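Local coordinates for protein five-membered-cyclitol-phosphate synthase (Streptomyces citricolor, PDB 6K96) that is a synthase of the myo-inositol-1-phosphate synthase family, a tetramer in the model, and binds nicotinamide-adenine-dinucleotide next to a Rossmann-like parallel sheet, at residues 42-50 / 345-353; 177-185 / 317-328. All coordinates share one frame; numbering follows the deposited sequence.

Interaction 1: residues 42-50 / 345-353; sequences IKRPRIGGI and YRQLDAVTE
Gly48 and Asp349 bring the two backbones closest, with their CA atoms 4.2 Å apart where a tight turn sits against a helix. The turn is a type I' beta turn from Ile47 to Ile50, closed by backbone hydrogen bonds both ways between those two residues, and its tip faces helix 345-353. Asp349 reaches out to it: Gly48 N gives a hydrogen bond to Asp349 OD1, met nearly along the C-O axis but bent at the hydrogen (139°); its modelled length, 2.5 Å, is suspiciously short and doubtful. Without a side chain, Gly48 lets Thr352 close in, its CG2 lying 3.7 Å from Gly48 O while Thr352 OG1 turns back to Leu348 O of its own helix.

Earlier in the loop, Arg44 takes the other end of the helix segment. Its chain runs extended from CG to NE and carries the guanidinium flat over one face of the Tyr345 ring, centres 3.6 Å apart and planes at 21°, a cation-pi stack. Arg44 CD joins in as a CH-pi contact, 3.8 Å from the ring centroid. Arg44 NH1 also makes a salt bridge to Asp302, which probably offsets its charge; Asp302 receives a weak hydrogen bond from Tyr345 OH as well. Ile47 CG2 fills in near the ring plane, 4.1 Å from Tyr345 CE1, and meets Leu348 CD2 at 4.2 Å.

Helix 292-313 backs both segments: Arg305 bonds to the backbone oxygens of Arg44 and Ile50, and Ile306 packs on Tyr345. The contact thus joins the small hairpin of strands 46-47 and 50-51 to the C-terminal helix 338-353.

Interaction 2: residues 177-185 / 317-328; sequences VPLIGDDLA and GFSAAAVKVLKS. With NAD (nicotinamide-adenine-dinucleotide), chain G.
Asp183 and Lys327 slant across each other, and Lys327 NZ forms a salt bridge to Asp183 OD2 at 3.1 Å. The ammonium comes from above the carboxylate plane, 48° out of it, at the end of a lysine chain bent at chi2, chi3 and chi4. The backbones beside the pair are bonded too: Lys327 N to Asp183 O, Ala185 N to Val325 O, and Asp182 and Ser328 exchange two bonds, so the two loops run antiparallel past each other at a single bridge, Leu184 with Leu326.

Leu326 sends its branches to the main chain of 181-183, CD1 to 3.5 Å from Gly181 O and CD2 to 3.7 Å from Asp182 C. Beside it the Phe318 ring, with CG anti to the backbone N (chi1 -177°), turns an edge to the main chain: Leu179 O and Gly181 N lie near its plane. Ile180 points CG2 at Ala322 CB, 3.8 Å away, and lays CD1 against Ser319 N. Asp182, after a cis peptide bond, turns the other way; its carboxylate is gripped by Arg164, Asn156 and the backbone N atoms of Val162 and Ala163. Leu184 O lies 3.3 Å from NAD C5N and Leu184 CB 3.6 Å from that atom, so this loop lines the nicotinamide end of the pocket.

At the far end Gly317 N bonds to Val177 O and Leu179 N to Gly317 O, a single parallel bridge at Pro178 along the edge strand 179-180. Strand 153-156 flanks that strand, helix 292-313 packs on Leu184 and Val325, and helix 338-353 on Ala321 and Val323.

Overall arrangement
Interaction 2 is the inner contact, about 10 Å from the centre of the chain; interaction 1 lies at about 19 Å and is only partly buried. Interaction 1 closes a long loop in which interaction 2 is nested. Helix 292-313 packs on both; helix 338-353 supplies one side of interaction 1 and packs against 317-328 of interaction 2, the two meeting where Tyr345 CE2 packs 3.3 Å from Ala321 O. Their chemistry differs with place. In 177-185 / 317-328 main-chain bonds dominate and tie a loop to the edge of the parallel sheet, whereas 42-50 / 345-353 depends mostly on side chains, a stacked arginine and a carboxylate reaching a turn, about half as much surface being buried.

Interaction 1: residues 42-50 / 345-353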
loop_
_atom_site.group_PDB
_atom_site.type_symbol
_atom_site.label_atom_id
_atom_site.label_comp_id
_atom_site.label_asym_id
_atom_site.label_seq_id
_atom_site.Cartn_x
_atom_site.Cartn_y
_atom_site.Cartn_z
ATOM N N ILE B 42 14.278 -22.661 5.680
ATOM C CA ILE B 42 15.591 -23.298 5.979
ATOM C C ILE B 42 16.505 -23.153 4.760
ATOM O O ILE B 42 16.220 -23.805 3.752
ATOM C CB ILE B 42 15.330 -24.757 6.365
ATOM C CG1 ILE B 42 14.296 -24.853 7.492
ATOM C CG2 ILE B 42 16.628 -25.454 6.714
ATOM C CD1 ILE B 42 14.627 -23.973 8.682
ATOM N N LYS B 43 17.547 -22.324 4.833
ATOM C CA LYS B 43 18.517 -22.137 3.726
ATOM C C LYS B 43 19.410 -23.369 3.600
ATOM O O LYS B 43 19.778 -23.707 2.465
ATOM C CB LYS B 43 19.446 -20.930 3.907
ATOM C CG LYS B 43 19.917 -20.345 2.575
ATOM C CD LYS B 43 21.315 -19.731 2.457
ATOM C CE LYS B 43 22.022 -20.159 1.166
ATOM N NZ LYS B 43 22.940 -19.134 0.590
ATOM N N ARG B 44 19.807 -23.963 4.721
ATOM C CA ARG B 44 20.777 -25.094 4.777
ATOM C C ARG B 44 20.234 -26.135 5.750
ATOM O O ARG B 44 20.294 -25.930 6.950
ATOM C CB ARG B 44 22.150 -24.610 5.258
ATOM C CG ARG B 44 22.735 -23.483 4.424
ATOM C CD ARG B 44 24.260 -23.400 4.523
ATOM N NE ARG B 44 24.772 -22.212 3.859
ATOM C CZ ARG B 44 24.570 -20.958 4.307
ATOM N NH1 ARG B 44 23.880 -20.739 5.423
ATOM N NH2 ARG B 44 25.102 -19.913 3.676
ATOM N N PRO B 45 19.596 -27.220 5.289
ATOM C CA PRO B 45 18.932 -28.153 6.191
ATOM C C PRO B 45 19.873 -28.979 7.063
ATOM O O PRO B 45 19.389 -29.620 7.970
ATOM C CB PRO B 45 18.179 -29.109 5.245
ATOM C CG PRO B 45 18.103 -28.406 3.897
ATOM C CD PRO B 45 19.324 -27.518 3.869
ATOM N N ARG B 46 21.155 -29.003 6.735
ATOM C CA ARG B 46 22.176 -29.606 7.621
ATOM C C ARG B 46 23.461 -28.783 7.584
ATOM O O ARG B 46 23.776 -28.219 6.529
ATOM C CB ARG B 46 22.358 -31.090 7.298
ATOM C CG ARG B 46 21.578 -31.920 8.310
ATOM C CD ARG B 46 21.215 -33.334 7.925
ATOM N NE ARG B 46 19.900 -33.676 8.451
ATOM C CZ ARG B 46 19.609 -33.844 9.741
ATOM N NH1 ARG B 46 20.543 -33.712 10.669
ATOM N NH2 ARG B 46 18.374 -34.173 10.098
ATOM N N ILE B 47 24.105 -28.669 8.741
ATOM C CA ILE B 47 25.426 -28.009 8.950
ATOM C C ILE B 47 26.243 -28.930 9.848
ATOM O O ILE B 47 25.786 -29.247 10.968
ATOM C CB ILE B 47 25.293 -26.618 9.591
ATOM C CG1 ILE B 47 24.249 -25.758 8.881
ATOM C CG2 ILE B 47 26.659 -25.936 9.629
ATOM C CD1 ILE B 47 23.931 -24.433 9.574
ATOM N N GLY B 48 27.416 -29.345 9.375
ATOM C CA GLY B 48 28.111 -30.511 9.945
ATOM C C GLY B 48 27.112 -31.543 10.448
ATOM O O GLY B 48 27.144 -31.800 11.650
ATOM N N GLY B 49 26.218 -32.043 9.557
ATOM C CA GLY B 49 25.243 -33.142 9.784
ATOM C C GLY B 49 24.179 -32.807 10.839
ATOM O O GLY B 49 23.345 -33.694 11.130
ATOM N N ILE B 50 24.164 -31.579 11.374
ATOM C CA ILE B 50 23.158 -31.131 12.383
ATOM C C ILE B 50 21.955 -30.556 11.658
ATOM O O ILE B 50 22.124 -29.555 10.940
ATOM C CB ILE B 50 23.669 -30.065 13.365
ATOM C CG1 ILE B 50 25.073 -30.372 13.874
ATOM C CG2 ILE B 50 22.649 -29.945 14.485
ATOM C CD1 ILE B 50 25.660 -29.236 14.616
ATOM N N TYR B 345 31.772 -23.198 4.952
ATOM C CA TYR B 345 30.613 -24.154 5.047
ATOM C C TYR B 345 31.011 -25.547 4.534
ATOM O O TYR B 345 30.780 -26.569 5.193
ATOM C CB TYR B 345 29.388 -23.682 4.244
ATOM C CG TYR B 345 28.407 -22.908 5.080
ATOM C CD1 TYR B 345 27.824 -23.507 6.193
ATOM C CD2 TYR B 345 28.111 -21.578 4.811
ATOM C CE1 TYR B 345 26.953 -22.816 7.009
ATOM C CE2 TYR B 345 27.259 -20.856 5.638
ATOM C CZ TYR B 345 26.648 -21.496 6.713
ATOM O OH TYR B 345 25.766 -20.847 7.524
ATOM N N ARG B 346 31.601 -25.567 3.347
ATOM C CA ARG B 346 32.019 -26.806 2.624
ATOM C C ARG B 346 33.102 -27.527 3.448
ATOM O O ARG B 346 32.935 -28.752 3.677
ATOM C CB ARG B 346 32.432 -26.383 1.212
ATOM C CG ARG B 346 32.835 -27.504 0.280
ATOM C CD ARG B 346 33.532 -26.915 -0.937
ATOM N NE ARG B 346 34.668 -26.071 -0.596
ATOM C CZ ARG B 346 35.845 -26.500 -0.096
ATOM N NH1 ARG B 346 36.090 -27.785 0.158
ATOM N NH2 ARG B 346 36.780 -25.602 0.157
ATOM N N GLN B 347 34.128 -26.792 3.921
ATOM C CA GLN B 347 35.206 -27.363 4.772
ATOM C C GLN B 347 34.591 -27.877 6.084
ATOM O O GLN B 347 34.930 -28.986 6.499
ATOM C CB GLN B 347 36.345 -26.356 4.972
ATOM C CG GLN B 347 37.237 -26.185 3.739
ATOM C CD GLN B 347 38.385 -25.222 3.960
ATOM O OE1 GLN B 347 38.960 -24.694 3.005
ATOM N NE2 GLN B 347 38.730 -24.976 5.222
ATOM N N LEU B 348 33.672 -27.128 6.689
ATOM C CA LEU B 348 33.118 -27.479 8.021
ATOM C C LEU B 348 32.313 -28.771 7.919
ATOM O O LEU B 348 32.438 -29.631 8.824
ATOM C CB LEU B 348 32.226 -26.349 8.542
ATOM C CG LEU B 348 31.562 -26.614 9.887
ATOM C CD1 LEU B 348 32.601 -27.004 10.936
ATOM C CD2 LEU B 348 30.780 -25.384 10.318
ATOM N N ASP B 349 31.484 -28.872 6.874
ATOM C CA ASP B 349 30.611 -30.042 6.605
ATOM C C ASP B 349 31.499 -31.267 6.330
ATOM O O ASP B 349 31.215 -32.374 6.864
ATOM C CB ASP B 349 29.665 -29.751 5.431
ATOM C CG ASP B 349 28.444 -28.898 5.766
ATOM O OD1 ASP B 349 27.965 -28.974 6.925
ATOM O OD2 ASP B 349 27.986 -28.143 4.863
ATOM N N ALA B 350 32.526 -31.072 5.501
ATOM C CA ALA B 350 33.339 -32.158 4.923
ATOM C C ALA B 350 34.345 -32.670 5.972
ATOM O O ALA B 350 34.737 -33.869 5.895
ATOM C CB ALA B 350 33.996 -31.685 3.640
ATOM N N VAL B 351 34.757 -31.841 6.930
ATOM C CA VAL B 351 35.718 -32.338 7.952
ATOM C C VAL B 351 34.885 -33.203 8.883
ATOM O O VAL B 351 35.268 -34.320 9.160
ATOM C CB VAL B 351 36.496 -31.225 8.680
ATOM C CG1 VAL B 351 37.194 -31.751 9.911
ATOM C CG2 VAL B 351 37.509 -30.557 7.765
ATOM N N THR B 352 33.728 -32.696 9.265
ATOM C CA THR B 352 32.751 -33.415 10.127
ATOM C C THR B 352 32.562 -34.825 9.559
ATOM O O THR B 352 32.519 -35.779 10.347
ATOM C CB THR B 352 31.419 -32.647 10.197
ATOM O OG1 THR B 352 31.620 -31.465 11.000
ATOM C CG2 THR B 352 30.282 -33.512 10.706
ATOM N N GLU B 353 32.434 -34.901 8.231
ATOM C CA GLU B 353 32.295 -36.178 7.492
ATOM C C GLU B 353 33.391 -37.141 7.997
ATOM O O GLU B 353 33.046 -38.131 8.706
ATOM C CB GLU B 353 32.297 -35.902 5.986
ATOM C CG GLU B 353 31.438 -36.876 5.174
ATOM C CD GLU B 353 29.961 -36.973 5.545
ATOM O OE1 GLU B 353 29.352 -35.908 5.819
ATOM O OE2 GLU B 353 29.417 -38.123 5.579
#

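Interaction 2: residues 177-185 / 317-328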
loop_
_atom_site.group_PDB
_atom_site.type_symbol
_atom_site.label_atom_id
_atom_site.label_comp_id
_atom_site.label_asym_id
_atom_site.label_seq_id
_atom_site.Cartn_x
_atom_site.Cartn_y
_atom_site.Cartn_z
ATOM N N VAL B 177 38.078 -22.868 21.045
ATOM C CA VAL B 177 36.645 -22.597 21.352
ATOM C C VAL B 177 36.135 -21.605 20.313
ATOM O O VAL B 177 36.791 -20.580 20.065
ATOM C CB VAL B 177 36.424 -22.064 22.787
ATOM C CG1 VAL B 177 34.979 -21.688 23.045
ATOM C CG2 VAL B 177 36.878 -23.044 23.852
ATOM N N PRO B 178 34.953 -21.882 19.684
ATOM C CA PRO B 178 34.358 -20.975 18.711
ATOM C C PRO B 178 33.743 -19.773 19.425
ATOM O O PRO B 178 33.131 -19.935 20.465
ATOM C CB PRO B 178 33.267 -21.797 18.002
ATOM C CG PRO B 178 33.367 -23.202 18.563
ATOM C CD PRO B 178 34.118 -23.080 19.877
ATOM N N LEU B 179 33.918 -18.601 18.818
ATOM C CA LEU B 179 33.286 -17.326 19.241
ATOM C C LEU B 179 32.622 -16.708 18.003
ATOM O O LEU B 179 33.343 -16.325 17.062
ATOM C CB LEU B 179 34.361 -16.409 19.852
ATOM C CG LEU B 179 33.901 -15.013 20.303
ATOM C CD1 LEU B 179 33.027 -15.083 21.555
ATOM C CD2 LEU B 179 35.097 -14.099 20.570
ATOM N N ILE B 180 31.292 -16.612 18.003
ATOM C CA ILE B 180 30.493 -16.275 16.789
ATOM C C ILE B 180 29.747 -14.975 17.054
ATOM O O ILE B 180 28.883 -14.946 17.941
ATOM C CB ILE B 180 29.553 -17.439 16.419
ATOM C CG1 ILE B 180 30.336 -18.756 16.351
ATOM C CG2 ILE B 180 28.781 -17.151 15.139
ATOM C CD1 ILE B 180 31.451 -18.789 15.325
ATOM N N GLY B 181 30.093 -13.943 16.305
ATOM C CA GLY B 181 29.561 -12.601 16.534
ATOM C C GLY B 181 30.224 -11.592 15.621
ATOM O O GLY B 181 31.152 -11.962 14.925
ATOM N N ASP B 182 29.690 -10.364 15.611
ATOM C CA ASP B 182 28.574 -9.988 16.482
ATOM C C ASP B 182 27.342 -9.492 15.694
ATOM O O ASP B 182 27.477 -9.040 14.560
ATOM C CB ASP B 182 28.984 -8.872 17.450
ATOM C CG ASP B 182 30.241 -9.190 18.222
ATOM O OD1 ASP B 182 30.294 -10.284 18.789
ATOM O OD2 ASP B 182 31.172 -8.373 18.192
ATOM N N ASP B 183 26.173 -9.585 16.318
ATOM C CA ASP B 183 24.938 -8.842 15.948
ATOM C C ASP B 183 24.204 -9.534 14.797
ATOM O O ASP B 183 24.690 -9.348 13.661
ATOM C CB ASP B 183 25.276 -7.396 15.590
ATOM C CG ASP B 183 24.073 -6.483 15.639
ATOM O OD1 ASP B 183 22.977 -6.952 16.061
ATOM O OD2 ASP B 183 24.245 -5.295 15.274
ATOM N N LEU B 184 23.084 -10.228 15.083
ATOM C CA LEU B 184 22.255 -10.924 14.035
ATOM C C LEU B 184 21.813 -9.945 12.955
ATOM O O LEU B 184 21.177 -8.917 13.314
ATOM C CB LEU B 184 20.977 -11.539 14.603
ATOM C CG LEU B 184 21.141 -12.525 15.743
ATOM C CD1 LEU B 184 19.802 -13.175 16.032
ATOM C CD2 LEU B 184 22.212 -13.551 15.429
ATOM N N ALA B 185 22.069 -10.293 11.690
ATOM C CA ALA B 185 21.368 -9.729 10.505
ATOM C C ALA B 185 20.060 -10.501 10.257
ATOM O O ALA B 185 20.110 -11.704 9.908
ATOM C CB ALA B 185 22.287 -9.817 9.326
ATOM N N GLY B 317 37.766 -19.845 17.518
ATOM C CA GLY B 317 37.745 -18.496 16.949
ATOM C C GLY B 317 36.499 -18.287 16.114
ATOM O O GLY B 317 35.483 -18.978 16.316
ATOM N N PHE B 318 36.588 -17.314 15.224
ATOM C CA PHE B 318 35.468 -16.902 14.352
ATOM C C PHE B 318 35.408 -17.845 13.136
ATOM O O PHE B 318 36.464 -18.190 12.571
ATOM C CB PHE B 318 35.620 -15.430 13.963
ATOM C CG PHE B 318 34.453 -14.965 13.141
ATOM C CD1 PHE B 318 33.207 -14.821 13.720
ATOM C CD2 PHE B 318 34.589 -14.763 11.775
ATOM C CE1 PHE B 318 32.126 -14.424 12.944
ATOM C CE2 PHE B 318 33.503 -14.386 10.998
ATOM C CZ PHE B 318 32.281 -14.190 11.589
ATOM N N SER B 319 34.202 -18.278 12.761
ATOM C CA SER B 319 33.993 -19.034 11.501
ATOM C C SER B 319 33.508 -18.055 10.434
ATOM O O SER B 319 32.578 -17.245 10.724
ATOM C CB SER B 319 33.057 -20.200 11.626
ATOM O OG SER B 319 32.835 -20.755 10.333
ATOM N N ALA B 320 34.098 -18.137 9.244
ATOM C CA ALA B 320 33.677 -17.300 8.108
ATOM C C ALA B 320 32.273 -17.738 7.618
ATOM O O ALA B 320 31.584 -16.926 7.010
ATOM C CB ALA B 320 34.749 -17.349 7.055
ATOM N N ALA B 321 31.803 -18.943 7.939
ATOM C CA ALA B 321 30.454 -19.394 7.537
ATOM C C ALA B 321 29.401 -18.503 8.186
ATOM O O ALA B 321 28.249 -18.602 7.820
ATOM C CB ALA B 321 30.215 -20.828 7.943
ATOM N N ALA B 322 29.752 -17.736 9.216
ATOM C CA ALA B 322 28.763 -16.962 10.003
ATOM C C ALA B 322 28.547 -15.600 9.366
ATOM O O ALA B 322 27.660 -14.877 9.837
ATOM C CB ALA B 322 29.234 -16.812 11.413
ATOM N N VAL B 323 29.310 -15.252 8.337
ATOM C CA VAL B 323 29.451 -13.822 7.932
ATOM C C VAL B 323 28.115 -13.308 7.376
ATOM O O VAL B 323 27.651 -12.202 7.763
ATOM C CB VAL B 323 30.660 -13.632 6.999
ATOM C CG1 VAL B 323 30.678 -12.282 6.316
ATOM C CG2 VAL B 323 31.952 -13.854 7.743
ATOM N N LYS B 324 27.460 -14.049 6.504
ATOM C CA LYS B 324 26.285 -13.479 5.797
ATOM C C LYS B 324 25.137 -13.218 6.780
ATOM O O LYS B 324 24.262 -12.402 6.410
ATOM C CB LYS B 324 25.850 -14.371 4.637
ATOM C CG LYS B 324 26.763 -14.265 3.427
ATOM C CD LYS B 324 26.086 -14.504 2.078
ATOM C CE LYS B 324 26.949 -13.978 0.937
ATOM N NZ LYS B 324 26.685 -14.641 -0.367
ATOM N N VAL B 325 25.129 -13.848 7.969
ATOM C CA VAL B 325 23.978 -13.697 8.904
ATOM C C VAL B 325 24.328 -12.786 10.098
ATOM O O VAL B 325 23.556 -12.793 11.088
ATOM C CB VAL B 325 23.439 -15.066 9.337
ATOM C CG1 VAL B 325 22.931 -15.858 8.154
ATOM C CG2 VAL B 325 24.463 -15.859 10.107
ATOM N N LEU B 326 25.398 -11.985 9.993
ATOM C CA LEU B 326 25.868 -11.087 11.084
ATOM C C LEU B 326 25.993 -9.674 10.521
ATOM O O LEU B 326 26.474 -9.541 9.365
ATOM C CB LEU B 326 27.229 -11.561 11.597
ATOM C CG LEU B 326 27.215 -12.760 12.538
ATOM C CD1 LEU B 326 28.622 -13.186 12.886
ATOM C CD2 LEU B 326 26.430 -12.499 13.798
ATOM N N LYS B 327 25.644 -8.654 11.317
ATOM C CA LYS B 327 25.942 -7.236 10.959
ATOM C C LYS B 327 27.434 -6.933 11.175
ATOM O O LYS B 327 27.987 -6.228 10.330
ATOM C CB LYS B 327 24.990 -6.269 11.668
ATOM C CG LYS B 327 23.542 -6.460 11.254
ATOM C CD LYS B 327 22.778 -5.234 10.798
ATOM C CE LYS B 327 21.731 -4.803 11.800
ATOM N NZ LYS B 327 22.373 -4.221 12.998
ATOM N N SER B 328 28.080 -7.499 12.200
ATOM C CA SER B 328 29.401 -7.034 12.702
ATOM C C SER B 328 30.311 -8.221 12.981
ATOM O O SER B 328 30.718 -8.470 14.111
ATOM C CB SER B 328 29.193 -6.193 13.944
ATOM O OG SER B 328 28.222 -5.163 13.714
HETATM P PA NAD G . 13.653 -10.299 24.563
HETATM O O1A NAD G . 13.483 -8.957 25.164
HETATM O O2A NAD G . 12.382 -10.998 24.165
HETATM O O5B NAD G . 14.583 -11.277 25.379
HETATM C C5B NAD G . 15.396 -10.637 26.390
HETATM C C4B NAD G . 15.500 -11.549 27.584
HETATM O O4B NAD G . 16.691 -11.281 28.397
HETATM C C3B NAD G . 14.314 -11.413 28.545
HETATM O O3B NAD G . 13.910 -12.716 28.946
HETATM C C2B NAD G . 14.942 -10.670 29.722
HETATM O O2B NAD G . 14.053 -10.874 30.782
HETATM C C1B NAD G . 16.292 -11.393 29.756
HETATM N N9A NAD G . 17.345 -10.821 30.571
HETATM C C8A NAD G . 17.470 -9.481 30.846
HETATM N N7A NAD G . 18.558 -9.193 31.523
HETATM C C5A NAD G . 19.212 -10.410 31.680
HETATM C C6A NAD G . 20.428 -10.744 32.312
HETATM N N6A NAD G . 21.214 -9.838 32.882
HETATM N N1A NAD G . 20.832 -12.042 32.263
HETATM C C2A NAD G . 20.010 -12.930 31.671
HETATM N N3A NAD G . 18.843 -12.725 31.066
HETATM C C4A NAD G . 18.485 -11.427 31.088
HETATM O O3 NAD G . 14.545 -10.118 23.263
HETATM P PN NAD G . 14.517 -10.940 21.880
HETATM O O1N NAD G . 14.647 -12.377 22.210
HETATM O O2N NAD G . 13.354 -10.349 21.143
HETATM O O5D NAD G . 15.902 -10.440 21.221
HETATM C C5D NAD G . 17.158 -10.735 21.961
HETATM C C4D NAD G . 18.274 -9.907 21.398
HETATM O O4D NAD G . 18.552 -10.252 20.021
HETATM C C3D NAD G . 17.971 -8.401 21.417
HETATM O O3D NAD G . 19.175 -7.733 21.725
HETATM C C2D NAD G . 17.675 -8.097 19.951
HETATM O O2D NAD G . 17.985 -6.792 19.499
HETATM C C1D NAD G . 18.651 -9.043 19.254
HETATM N N1N NAD G . 18.262 -9.200 17.819
HETATM C C2N NAD G . 16.902 -9.527 17.496
HETATM C C3N NAD G . 16.442 -9.498 16.190
HETATM C C7N NAD G . 15.001 -9.897 15.927
HETATM O O7N NAD G . 14.320 -10.350 16.838
HETATM N N7N NAD G . 14.517 -9.727 14.700
HETATM C C4N NAD G . 17.342 -9.101 15.202
HETATM C C5N NAD G . 18.691 -8.959 15.502
HETATM C C6N NAD G . 19.115 -8.927 16.818
#